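Local coordinates for protein alpha-fucosidase (Bifidobacterium bifidum, PDB 2EAB) that probably hydrolyses alpha-L-fucosidic linkages as a 1,2-alpha-L-fucosidase, this chain being the catalytic region of a longer, calcium-binding protein, at residues A[795-803]-A[819-829]; A[776-784]-A[809-820]. All blocks are in the same frame, centred on the assembly; numbering follows the deposited sequence.

Interaction 1 (A[795-803]-A[819-829]). With EDO (1,2-ethanediol), chain G.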
loop_
_atom_site.group_PDB
_atom_site.type_symbol
_atom_site.label_atom_id
_atom_site.label_comp_id
_atom_site.label_asym_id
_atom_site.label_seq_id
_atom_site.Cartn_x
_atom_site.Cartn_y
_atom_site.Cartn_z
ATOM N N TYR A 795 27.563 -3.637 -10.490
ATOM C CA TYR A 795 26.751 -2.443 -10.698
ATOM C C TYR A 795 25.446 -2.674 -9.959
ATOM O O TYR A 795 24.613 -3.484 -10.371
ATOM C CB TYR A 795 26.538 -2.166 -12.192
ATOM C CG TYR A 795 27.835 -2.194 -12.972
ATOM C CD1 TYR A 795 28.520 -1.023 -13.289
ATOM C CD2 TYR A 795 28.397 -3.413 -13.364
ATOM C CE1 TYR A 795 29.735 -1.075 -13.989
ATOM C CE2 TYR A 795 29.594 -3.473 -14.055
ATOM C CZ TYR A 795 30.249 -2.304 -14.365
ATOM O OH TYR A 795 31.434 -2.378 -15.054
ATOM N N VAL A 796 25.307 -1.976 -8.839
ATOM C CA VAL A 796 24.208 -2.186 -7.910
ATOM C C VAL A 796 23.033 -1.301 -8.297
ATOM O O VAL A 796 23.208 -0.109 -8.577
ATOM C CB VAL A 796 24.663 -1.889 -6.464
ATOM C CG1 VAL A 796 23.511 -2.032 -5.484
ATOM C CG2 VAL A 796 25.816 -2.805 -6.062
ATOM N N ASN A 797 21.832 -1.881 -8.284
ATOM C CA ASN A 797 20.609 -1.158 -8.618
ATOM C C ASN A 797 20.665 -0.552 -10.016
ATOM O O ASN A 797 20.272 0.592 -10.228
ATOM C CB ASN A 797 20.280 -0.110 -7.543
ATOM C CG ASN A 797 19.930 -0.745 -6.212
ATOM O OD1 ASN A 797 19.742 -1.955 -6.134
ATOM N ND2 ASN A 797 19.840 0.066 -5.167
ATOM N N TYR A 798 21.152 -1.333 -10.975
ATOM C CA TYR A 798 21.215 -0.862 -12.350
ATOM C C TYR A 798 19.803 -0.666 -12.900
ATOM O O TYR A 798 18.852 -1.354 -12.491
ATOM C CB TYR A 798 22.043 -1.812 -13.233
ATOM C CG TYR A 798 21.446 -3.189 -13.442
ATOM C CD1 TYR A 798 20.555 -3.430 -14.487
ATOM C CD2 TYR A 798 21.791 -4.254 -12.617
ATOM C CE1 TYR A 798 20.003 -4.691 -14.695
ATOM C CE2 TYR A 798 21.246 -5.524 -12.817
ATOM C CZ TYR A 798 20.350 -5.727 -13.854
ATOM O OH TYR A 798 19.790 -6.966 -14.079
ATOM N N THR A 799 19.677 0.298 -13.803
ATOM C CA THR A 799 18.414 0.631 -14.438
ATOM C C THR A 799 18.143 -0.370 -15.549
ATOM O O THR A 799 18.921 -0.460 -16.499
ATOM C CB THR A 799 18.478 2.050 -15.030
ATOM O OG1 THR A 799 18.893 2.973 -14.019
ATOM C CG2 THR A 799 17.136 2.482 -15.602
ATOM N N ASN A 800 17.044 -1.114 -15.432
ATOM C CA ASN A 800 16.713 -2.169 -16.381
ATOM C C ASN A 800 15.458 -1.805 -17.159
ATOM O O ASN A 800 14.345 -1.837 -16.621
ATOM C CB ASN A 800 16.556 -3.505 -15.648
ATOM C CG ASN A 800 16.407 -4.683 -16.587
ATOM O OD1 ASN A 800 16.268 -4.514 -17.804
ATOM N ND2 ASN A 800 16.427 -5.888 -16.025
ATOM N N ILE A 801 15.661 -1.442 -18.423
ATOM C CA ILE A 801 14.607 -0.986 -19.314
ATOM C C ILE A 801 13.875 -2.167 -19.954
ATOM O O ILE A 801 14.492 -3.042 -20.569
ATOM C CB ILE A 801 15.200 -0.078 -20.427
ATOM C CG1 ILE A 801 15.966 1.114 -19.830
ATOM C CG2 ILE A 801 14.134 0.360 -21.428
ATOM C CD1 ILE A 801 15.135 2.063 -18.972
ATOM N N LEU A 802 12.549 -2.162 -19.807
ATOM C CA LEU A 802 11.658 -3.167 -20.402
ATOM C C LEU A 802 12.062 -4.610 -20.068
ATOM O O LEU A 802 12.274 -5.427 -20.963
ATOM C CB LEU A 802 11.525 -2.947 -21.917
ATOM C CG LEU A 802 10.943 -1.590 -22.325
ATOM C CD1 LEU A 802 11.032 -1.402 -23.831
ATOM C CD2 LEU A 802 9.502 -1.411 -21.843
ATOM N N PRO A 803 12.184 -4.923 -18.765
ATOM C CA PRO A 803 12.637 -6.247 -18.329
ATOM C C PRO A 803 11.621 -7.378 -18.510
ATOM O O PRO A 803 12.008 -8.539 -18.539
ATOM C CB PRO A 803 12.918 -6.037 -16.842
ATOM C CG PRO A 803 11.961 -4.956 -16.453
ATOM C CD PRO A 803 11.936 -4.027 -17.621
ATOM N N ALA A 819 13.564 5.158 -11.193
ATOM C CA ALA A 819 14.484 4.076 -10.878
ATOM C C ALA A 819 15.303 4.409 -9.643
ATOM O O ALA A 819 15.577 5.579 -9.349
ATOM C CB ALA A 819 15.406 3.814 -12.057
ATOM N N ARG A 820 15.693 3.364 -8.929
ATOM C CA ARG A 820 16.587 3.505 -7.792
ATOM C C ARG A 820 17.858 4.262 -8.192
ATOM O O ARG A 820 18.343 4.149 -9.325
ATOM C CB ARG A 820 16.895 2.136 -7.193
ATOM C CG ARG A 820 15.677 1.541 -6.496
ATOM C CD ARG A 820 15.949 0.140 -5.994
ATOM N NE ARG A 820 14.758 -0.540 -5.482
ATOM C CZ ARG A 820 13.889 -1.193 -6.247
ATOM N NH1 ARG A 820 14.059 -1.232 -7.566
ATOM N NH2 ARG A 820 12.849 -1.807 -5.695
ATOM N N GLY A 821 18.373 5.065 -7.266
ATOM C CA GLY A 821 19.440 6.020 -7.573
ATOM C C GLY A 821 18.896 7.386 -7.951
ATOM O O GLY A 821 19.656 8.353 -8.095
ATOM N N ASN A 822 17.572 7.460 -8.095
ATOM C CA ASN A 822 16.840 8.681 -8.429
ATOM C C ASN A 822 17.077 9.125 -9.866
ATOM O O ASN A 822 17.684 10.177 -10.136
ATOM C CB ASN A 822 17.094 9.815 -7.425
ATOM C CG ASN A 822 15.979 10.836 -7.420
ATOM O OD1 ASN A 822 15.115 10.833 -8.301
ATOM N ND2 ASN A 822 15.981 11.710 -6.428
ATOM N N PHE A 823 16.590 8.288 -10.778
ATOM C CA PHE A 823 16.551 8.605 -12.195
ATOM C C PHE A 823 15.102 8.561 -12.646
ATOM O O PHE A 823 14.379 7.613 -12.318
ATOM C CB PHE A 823 17.322 7.571 -13.020
ATOM C CG PHE A 823 18.776 7.462 -12.674
ATOM C CD1 PHE A 823 19.729 8.181 -13.389
ATOM C CD2 PHE A 823 19.201 6.612 -11.661
ATOM C CE1 PHE A 823 21.085 8.074 -13.080
ATOM C CE2 PHE A 823 20.554 6.497 -11.342
ATOM C CZ PHE A 823 21.498 7.229 -12.059
ATOM N N THR A 824 14.669 9.562 -13.402
ATOM C CA THR A 824 13.348 9.509 -14.023
ATOM C C THR A 824 13.505 8.869 -15.394
ATOM O O THR A 824 14.447 9.190 -16.131
ATOM C CB THR A 824 12.710 10.904 -14.111
ATOM O OG1 THR A 824 12.743 11.502 -12.811
ATOM C CG2 THR A 824 11.255 10.816 -14.582
ATOM N N VAL A 825 12.601 7.952 -15.722
ATOM C CA VAL A 825 12.749 7.093 -16.883
ATOM C C VAL A 825 11.541 7.194 -17.802
ATOM O O VAL A 825 10.394 7.036 -17.365
ATOM C CB VAL A 825 12.926 5.610 -16.469
ATOM C CG1 VAL A 825 13.057 4.717 -17.693
ATOM C CG2 VAL A 825 14.130 5.433 -15.547
ATOM N N GLY A 826 11.814 7.459 -19.074
ATOM C CA GLY A 826 10.823 7.329 -20.132
ATOM C C GLY A 826 11.373 6.369 -21.165
ATOM O O GLY A 826 12.585 6.330 -21.393
ATOM N N THR A 827 10.500 5.570 -21.767
ATOM C CA THR A 827 10.914 4.671 -22.835
ATOM C C THR A 827 9.816 4.534 -23.876
ATOM O O THR A 827 8.624 4.527 -23.550
ATOM C CB THR A 827 11.385 3.276 -22.314
ATOM O OG1 THR A 827 11.975 2.522 -23.383
ATOM C CG2 THR A 827 10.248 2.471 -21.719
ATOM N N THR A 828 10.243 4.453 -25.132
ATOM C CA THR A 828 9.358 4.207 -26.256
ATOM C C THR A 828 9.833 2.926 -26.917
ATOM O O THR A 828 11.038 2.689 -27.028
ATOM C CB THR A 828 9.403 5.376 -27.260
ATOM O OG1 THR A 828 9.024 6.582 -26.587
ATOM C CG2 THR A 828 8.459 5.139 -28.439
ATOM N N TRP A 829 8.888 2.090 -27.330
ATOM C CA TRP A 829 9.227 0.846 -27.993
ATOM C C TRP A 829 8.314 0.581 -29.177
ATOM O O TRP A 829 7.197 1.093 -29.245
ATOM C CB TRP A 829 9.236 -0.332 -27.007
ATOM C CG TRP A 829 7.900 -0.693 -26.417
ATOM C CD1 TRP A 829 7.053 -1.668 -26.855
ATOM C CD2 TRP A 829 7.270 -0.100 -25.269
ATOM N NE1 TRP A 829 5.931 -1.721 -26.059
ATOM C CE2 TRP A 829 6.038 -0.768 -25.079
ATOM C CE3 TRP A 829 7.624 0.931 -24.387
ATOM C CZ2 TRP A 829 5.158 -0.440 -24.044
ATOM C CZ3 TRP A 829 6.747 1.256 -23.354
ATOM C CH2 TRP A 829 5.528 0.571 -23.195
HETATM C C1 EDO G . 9.646 -3.476 -5.916
HETATM O O1 EDO G . 10.612 -3.272 -7.063
HETATM C C2 EDO G . 8.888 -2.103 -5.738
HETATM O O2 EDO G . 9.892 -1.089 -5.481
HETATM O O HOH W 1 18.417 2.306 -11.446
#
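Two beta sheets of the C-terminal domain of this family 95 glycosidase meet here face to face: side chains of strand 799-801, in a mixed sheet, lie on those of strand 823-830, in an antiparallel one. These two separate sheets, joined through side chains, form a beta sandwich; the short axes of 799-801 and 823-829 run 9.5 Å apart and 19° from parallel. Ile801 and Val825 make a close point between them, with Ile801 CD1 3.6 Å from Val825 CG1. With CG1 of Ile801 set beside its own backbone N (chi1 -56°), its CG2 branch is left to slide past Thr827 OG1; that hydroxyl spends its hydrogen bond on Glu836 O in the neighbouring strand. Leu802 and Thr827 reach toward each other end to end, methyl against methyl.

Toward the 820 end the contact turns polar. One water ties the layers together: it donates to Asn797 O and Arg820 O and accepts from Thr799 OG1 at 2.7 Å, which fixes the rotation of that hydroxyl. Asn797 lies obliquely against the aliphatic part of Arg820, ND2 4.0 Å from CD; ND2 hydrogen-bonds a bound Tris, and the guanidinium is salt-bridged to Glu517 and Glu520. Just beyond, Asn822 and Phe823 pair with the single residue Ala819 in a G1 beta bulge that turns the chain into strand 823-830. At the other end Trp829, its NE1 hydrogen-bonded to Trp809 O, offers a ring face to Leu802: CD2 makes a CH-pi contact 4.2 Å from the centroid of the six-membered ring, 23° off the normal, while CD1 rests on Trp829 CB.

Interaction 2 (A[776-784]-A[809-820]). With EDO (1,2-ethanediol), chain G.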
loop_
_atom_site.group_PDB
_atom_site.type_symbol
_atom_site.label_atom_id
_atom_site.label_comp_id
_atom_site.label_asym_id
_atom_site.label_seq_id
_atom_site.Cartn_x
_atom_site.Cartn_y
_atom_site.Cartn_z
ATOM N N VAL A 776 2.764 -3.402 -13.235
ATOM C CA VAL A 776 2.977 -2.774 -14.536
ATOM C C VAL A 776 4.316 -2.029 -14.554
ATOM O O VAL A 776 5.090 -2.159 -15.509
ATOM C CB VAL A 776 1.808 -1.849 -14.923
ATOM C CG1 VAL A 776 2.116 -1.092 -16.206
ATOM C CG2 VAL A 776 0.525 -2.660 -15.087
ATOM N N ASP A 777 4.605 -1.270 -13.499
ATOM C CA ASP A 777 5.903 -0.608 -13.397
ATOM C C ASP A 777 7.043 -1.606 -13.556
ATOM O O ASP A 777 7.969 -1.356 -14.321
ATOM C CB ASP A 777 6.059 0.137 -12.069
ATOM C CG ASP A 777 5.307 1.457 -12.034
ATOM O OD1 ASP A 777 4.648 1.806 -13.031
ATOM O OD2 ASP A 777 5.376 2.157 -10.994
ATOM N N GLU A 778 6.955 -2.742 -12.857
ATOM C CA GLU A 778 8.024 -3.737 -12.884
ATOM C C GLU A 778 8.168 -4.410 -14.248
ATOM O O GLU A 778 9.253 -4.864 -14.592
ATOM C CB GLU A 778 7.850 -4.785 -11.777
ATOM C CG GLU A 778 7.887 -4.229 -10.348
ATOM C CD GLU A 778 9.245 -3.684 -9.913
ATOM O OE1 GLU A 778 10.268 -4.391 -10.046
ATOM O OE2 GLU A 778 9.277 -2.543 -9.398
ATOM N N MET A 779 7.094 -4.464 -15.033
ATOM C CA MET A 779 7.207 -4.965 -16.405
ATOM C C MET A 779 8.027 -4.033 -17.287
ATOM O O MET A 779 8.780 -4.485 -18.154
ATOM C CB MET A 779 5.831 -5.191 -17.025
ATOM C CG MET A 779 5.168 -6.473 -16.557
ATOM S SD MET A 779 3.771 -6.955 -17.574
ATOM C CE MET A 779 2.570 -5.959 -16.727
ATOM N N LEU A 780 7.877 -2.734 -17.051
ATOM C CA LEU A 780 8.482 -1.721 -17.911
ATOM C C LEU A 780 9.835 -1.228 -17.415
ATOM O O LEU A 780 10.637 -0.719 -18.208
ATOM C CB LEU A 780 7.527 -0.543 -18.101
ATOM C CG LEU A 780 6.127 -0.907 -18.604
ATOM C CD1 LEU A 780 5.276 0.344 -18.697
ATOM C CD2 LEU A 780 6.174 -1.630 -19.949
ATOM N N LEU A 781 10.090 -1.391 -16.118
ATOM C CA LEU A 781 11.296 -0.873 -15.487
ATOM C C LEU A 781 11.596 -1.653 -14.220
ATOM O O LEU A 781 10.728 -1.783 -13.354
ATOM C CB LEU A 781 11.120 0.610 -15.138
ATOM C CG LEU A 781 12.229 1.246 -14.296
ATOM C CD1 LEU A 781 13.544 1.317 -15.068
ATOM C CD2 LEU A 781 11.822 2.622 -13.818
ATOM N N GLN A 782 12.812 -2.169 -14.107
ATOM C CA GLN A 782 13.286 -2.714 -12.840
ATOM C C GLN A 782 14.579 -2.016 -12.470
ATOM O O GLN A 782 15.308 -1.541 -13.348
ATOM C CB GLN A 782 13.458 -4.234 -12.919
ATOM C CG GLN A 782 12.117 -4.961 -12.829
ATOM C CD GLN A 782 12.156 -6.413 -13.266
ATOM O OE1 GLN A 782 13.156 -7.109 -13.081
ATOM N NE2 GLN A 782 11.050 -6.882 -13.838
ATOM N N SER A 783 14.869 -1.942 -11.175
ATOM C CA SER A 783 16.086 -1.273 -10.734
ATOM C C SER A 783 16.632 -1.828 -9.423
ATOM O O SER A 783 17.386 -1.149 -8.731
ATOM C CB SER A 783 15.874 0.247 -10.646
ATOM O OG SER A 783 14.897 0.596 -9.676
ATOM N N ASN A 784 16.264 -3.067 -9.103
ATOM C CA ASN A 784 16.621 -3.669 -7.819
ATOM C C ASN A 784 17.797 -4.630 -7.869
ATOM O O ASN A 784 18.272 -5.071 -6.819
ATOM C CB ASN A 784 15.432 -4.439 -7.250
ATOM C CG ASN A 784 15.134 -5.697 -8.043
ATOM O OD1 ASN A 784 14.762 -5.617 -9.211
ATOM N ND2 ASN A 784 15.312 -6.856 -7.427
ATOM N N TRP A 809 1.871 -6.088 -25.836
ATOM C CA TRP A 809 2.139 -4.662 -25.979
ATOM C C TRP A 809 3.323 -4.465 -26.927
ATOM O O TRP A 809 4.437 -4.162 -26.498
ATOM C CB TRP A 809 2.425 -4.012 -24.618
ATOM C CG TRP A 809 1.351 -4.180 -23.566
ATOM C CD1 TRP A 809 0.042 -4.545 -23.754
ATOM C CD2 TRP A 809 1.498 -3.934 -22.166
ATOM N NE1 TRP A 809 -0.625 -4.564 -22.548
ATOM C CE2 TRP A 809 0.247 -4.191 -21.558
ATOM C CE3 TRP A 809 2.568 -3.519 -21.364
ATOM C CZ2 TRP A 809 0.041 -4.053 -20.180
ATOM C CZ3 TRP A 809 2.365 -3.386 -19.997
ATOM C CH2 TRP A 809 1.109 -3.651 -19.420
ATOM N N ALA A 810 3.069 -4.641 -28.224
ATOM C CA ALA A 810 4.125 -4.614 -29.240
ATOM C C ALA A 810 4.804 -3.252 -29.353
ATOM O O ALA A 810 6.005 -3.160 -29.612
ATOM C CB ALA A 810 3.568 -5.042 -30.594
ATOM N N GLY A 811 4.021 -2.199 -29.157
ATOM C CA GLY A 811 4.521 -0.834 -29.215
ATOM C C GLY A 811 3.880 0.013 -28.139
ATOM O O GLY A 811 2.780 -0.279 -27.671
ATOM N N GLY A 812 4.572 1.070 -27.743
ATOM C CA GLY A 812 4.045 1.958 -26.727
ATOM C C GLY A 812 5.092 2.905 -26.200
ATOM O O GLY A 812 6.229 2.937 -26.684
ATOM N N SER A 813 4.693 3.691 -25.212
ATOM C CA SER A 813 5.610 4.572 -24.519
ATOM C C SER A 813 5.139 4.780 -23.095
ATOM O O SER A 813 3.952 4.634 -22.782
ATOM C CB SER A 813 5.754 5.914 -25.246
ATOM O OG SER A 813 4.538 6.624 -25.245
ATOM N N VAL A 814 6.095 5.100 -22.233
ATOM C CA VAL A 814 5.827 5.479 -20.856
ATOM C C VAL A 814 6.815 6.582 -20.492
ATOM O O VAL A 814 7.943 6.606 -21.000
ATOM C CB VAL A 814 5.928 4.255 -19.897
ATOM C CG1 VAL A 814 7.358 3.712 -19.821
ATOM C CG2 VAL A 814 5.393 4.591 -18.501
ATOM N N SER A 815 6.382 7.508 -19.646
ATOM C CA SER A 815 7.258 8.562 -19.173
ATOM C C SER A 815 7.011 8.800 -17.699
ATOM O O SER A 815 5.884 8.643 -17.214
ATOM C CB SER A 815 7.052 9.852 -19.975
ATOM O OG SER A 815 5.733 10.344 -19.840
ATOM N N GLY A 816 8.072 9.157 -16.987
ATOM C CA GLY A 816 7.939 9.591 -15.607
ATOM C C GLY A 816 8.087 8.531 -14.534
ATOM O O GLY A 816 7.858 8.826 -13.363
ATOM N N LEU A 817 8.450 7.306 -14.907
ATOM C CA LEU A 817 8.754 6.292 -13.893
ATOM C C LEU A 817 10.052 6.656 -13.187
ATOM O O LEU A 817 10.831 7.462 -13.704
ATOM C CB LEU A 817 8.855 4.900 -14.515
ATOM C CG LEU A 817 7.618 4.410 -15.269
ATOM C CD1 LEU A 817 7.821 2.975 -15.725
ATOM C CD2 LEU A 817 6.341 4.525 -14.428
ATOM N N VAL A 818 10.287 6.082 -12.010
ATOM C CA VAL A 818 11.496 6.385 -11.259
ATOM C C VAL A 818 12.251 5.098 -10.972
ATOM O O VAL A 818 11.651 4.079 -10.583
ATOM C CB VAL A 818 11.194 7.159 -9.945
ATOM C CG1 VAL A 818 12.484 7.633 -9.294
ATOM C CG2 VAL A 818 10.297 8.353 -10.218
ATOM N N ALA A 819 13.564 5.158 -11.193
ATOM C CA ALA A 819 14.484 4.076 -10.878
ATOM C C ALA A 819 15.303 4.409 -9.643
ATOM O O ALA A 819 15.577 5.579 -9.349
ATOM C CB ALA A 819 15.406 3.814 -12.057
ATOM N N ARG A 820 15.693 3.364 -8.929
ATOM C CA ARG A 820 16.587 3.505 -7.792
ATOM C C ARG A 820 17.858 4.262 -8.192
ATOM O O ARG A 820 18.343 4.149 -9.325
ATOM C CB ARG A 820 16.895 2.136 -7.193
ATOM C CG ARG A 820 15.677 1.541 -6.496
ATOM C CD ARG A 820 15.949 0.140 -5.994
ATOM N NE ARG A 820 14.758 -0.540 -5.482
ATOM C CZ ARG A 820 13.889 -1.193 -6.247
ATOM N NH1 ARG A 820 14.059 -1.232 -7.566
ATOM N NH2 ARG A 820 12.849 -1.807 -5.695
HETATM C C1 EDO G . 9.646 -3.476 -5.916
HETATM O O1 EDO G . 10.612 -3.272 -7.063
HETATM C C2 EDO G . 8.888 -2.103 -5.738
HETATM O O2 EDO G . 9.892 -1.089 -5.481
HETATM O O HOH W 2 12.826 -3.298 -9.503
HETATM O O HOH W 3 12.465 1.185 -10.782
#
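Ser783 OG is gripped from several directions: by Arg820 N at 3.0 Å in a nearly straight bond (174°), by Arg820 NH1 in a weak, bent one (129°), and by a water that also donates to Val818 O. The hydroxyl sits between its own backbone N and carbonyl carbon (chi1 63°), which carries it to the backbone and guanidinium of the same arginine. Asn784 CB covers one face of that guanidinium, 3.5 Å above its plane and offset toward the rim. A second water accepts from Ser783 N and Arg820 NH1 and donates to Glu778 OE1 and Asn784 OD1.

Further back, the last helical turn, 776-780, crosses strand 812-819 almost at right angles and packs mostly apolar side chains on it. Leu817 is wedged among Asp777, Leu780 and Leu781: its CD2 lies 3.5 Å from Asp777 OD1, which is hydrogen-bonded to Tyr376 OH while OD2 takes Ser434 OG, and its CB meets Leu781 CD2. Leu780 forks, CD1 going to Val814 and CD2 to the edge of the Trp809 ring. Met779 crosses that indole at about a right angle, with CE 3.8 Å from CH2 and the sulfur in an oblique Met-aromatic contact.

Ethanediol, probably from the crystallisation liquor, bridges Glu778 and Arg820, whose charged atoms do not touch: its O1 bonds Glu778 OE2 at 2.8 Å and Arg820 NH2. Salt bridges from Glu517 and Glu520 orient the guanidinium and Arg734 holds Glu778, with Ser783 OG and the water as lesser contacts; the opposite charges probably favour the ionised forms of both residues.

Overall arrangement
Interactions 1 and 2 lie about 8 Å apart between centres and share Ala819 and Arg820, where strand 812-819 ends. Two backbone contacts stitch them together: Val825 N to Leu817 O, 2.7 Å and probably a hydrogen bond, within the antiparallel sheet, and Asn800 N to Gln782 O, also 2.7 Å and probable, within the mixed one. Leu781 fills in between, touching Thr799 and Val825. Interaction 1 thus closes the sandwich, while interaction 2 fastens it to helix 767-780. Both reach the ethanediol through Arg820, interaction 2 also through Glu778. Nearest side-chain atoms of Arg820 and Glu520 are about 3 Å apart; Glu520 is seen to bind calcium in a crystal structure of this protein, though none is bound there in this chain.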